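Local coordinates for protein RNA-dependent RNA Polymerase (Bombyx mori cytoplasmic polyhedrosis virus, PDB 6TZ0) that transcribes the viral double-stranded RNA genome conservatively into plus strands and, as an RNA-dependent RNA polymerase, probably also synthesises the complementary minus strands, at residues I243-K246 with L247-K250. Residues are numbered along the deposited sequence; the frame is centred on the assembly and turned at random.
Sequences IDEK and LKIK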
# COMPACT_ATOMS: atom_id res chain seq x y z
N ILE A 243 -19.78 -14.00 -10.54
CA ILE A 243 -19.09 -13.17 -9.55
C ILE A 243 -20.02 -12.11 -8.99
O ILE A 243 -19.99 -11.81 -7.79
CB ILE A 243 -17.83 -12.56 -10.18
CG1 ILE A 243 -16.94 -13.66 -10.77
CG2 ILE A 243 -17.04 -11.81 -9.16
CD1 ILE A 243 -16.45 -14.67 -9.78
N ASP A 244 -20.89 -11.54 -9.84
CA ASP A 244 -21.83 -10.52 -9.39
C ASP A 244 -22.84 -11.08 -8.40
O ASP A 244 -23.14 -10.45 -7.38
CB ASP A 244 -22.55 -9.91 -10.58
CG ASP A 244 -21.65 -9.04 -11.42
OD1 ASP A 244 -20.73 -8.42 -10.85
OD2 ASP A 244 -21.86 -8.97 -12.64
N GLU A 245 -23.36 -12.28 -8.68
CA GLU A 245 -24.32 -12.88 -7.77
C GLU A 245 -23.65 -13.37 -6.49
O GLU A 245 -24.27 -13.34 -5.43
CB GLU A 245 -25.07 -14.01 -8.45
CG GLU A 245 -26.05 -13.52 -9.48
CD GLU A 245 -27.20 -12.74 -8.86
OE1 GLU A 245 -27.61 -13.09 -7.74
OE2 GLU A 245 -27.67 -11.77 -9.49
N LYS A 246 -22.38 -13.81 -6.57
CA LYS A 246 -21.64 -14.14 -5.35
C LYS A 246 -21.44 -12.92 -4.47
O LYS A 246 -21.63 -12.99 -3.25
CB LYS A 246 -20.30 -14.75 -5.71
CG LYS A 246 -20.33 -16.22 -6.06
CD LYS A 246 -19.10 -16.55 -6.86
CE LYS A 246 -17.84 -16.39 -6.07
NZ LYS A 246 -16.69 -16.68 -6.95
N LEU A 247 -21.06 -11.79 -5.06
CA LEU A 247 -20.87 -10.57 -4.29
C LEU A 247 -22.18 -9.98 -3.79
O LEU A 247 -22.16 -9.23 -2.81
CB LEU A 247 -20.14 -9.52 -5.13
CG LEU A 247 -18.68 -9.80 -5.46
CD1 LEU A 247 -18.15 -8.74 -6.41
CD2 LEU A 247 -17.86 -9.82 -4.18
N LYS A 248 -23.31 -10.29 -4.42
CA LYS A 248 -24.54 -9.65 -3.98
C LYS A 248 -25.14 -10.32 -2.74
O LYS A 248 -25.80 -9.64 -1.94
CB LYS A 248 -25.55 -9.63 -5.13
CG LYS A 248 -26.72 -8.69 -4.90
CD LYS A 248 -27.60 -8.58 -6.12
CE LYS A 248 -28.76 -9.55 -6.05
NZ LYS A 248 -28.41 -10.92 -6.50
N ILE A 249 -24.92 -11.61 -2.53
CA ILE A 249 -25.51 -12.29 -1.38
C ILE A 249 -24.43 -12.81 -0.44
O ILE A 249 -24.65 -13.77 0.31
CB ILE A 249 -26.47 -13.42 -1.83
CG1 ILE A 249 -25.84 -14.37 -2.86
CG2 ILE A 249 -27.72 -12.83 -2.42
CD1 ILE A 249 -25.17 -15.62 -2.34
N LYS A 250 -23.27 -12.15 -0.45
CA LYS A 250 -22.11 -12.61 0.31
C LYS A 250 -22.32 -12.45 1.82
O LYS A 250 -21.79 -13.24 2.60
CB LYS A 250 -20.88 -11.84 -0.19
CG LYS A 250 -19.53 -12.19 0.40
CD LYS A 250 -19.10 -11.25 1.51
CE LYS A 250 -18.99 -9.83 0.99
NZ LYS A 250 -17.96 -9.70 -0.07
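Lys248 and Glu245 run side by side along the last turn of the short helix 242-248 and join at their ends in an i to i+3 salt bridge. On Lys248, CB passes the carbonyl oxygen of Asp244 (CB to O, 3.4 Å); CG, anti to the backbone N (chi1 -165°), continues with CD away from the backbone, and bends at the last two torsions bring CE and NZ back to the carboxylate. The side chain also touches Leu306 of helix 295-306. Lys248 NZ forms the salt bridge with Glu245 OE1 at 2.6 Å, and Glu245 OE2 lies 3.2 Å from the same NZ. Glu245 meets it by its own bend at chi2 (-67°). Along the backbone, the bond from Leu247 N to Ile243 O (2.9 Å) is sound, whereas Lys248 N to Asp244 O and Ile249 N to Glu245 O are weak, and Ile249 leaves helical geometry. One turn apart, Leu247 CD1 packs on Ile243 CG2 at 4.3 Å, and the Leu247 side chain comes near Arg485, a UTP-binding residue. Lys246 instead pairs with Asp341. With backbone bonds weakening at this C-terminal end, the ion pair probably adds a side-chain tie across the final turn, though solvent around exposed Lys248 would probably screen it.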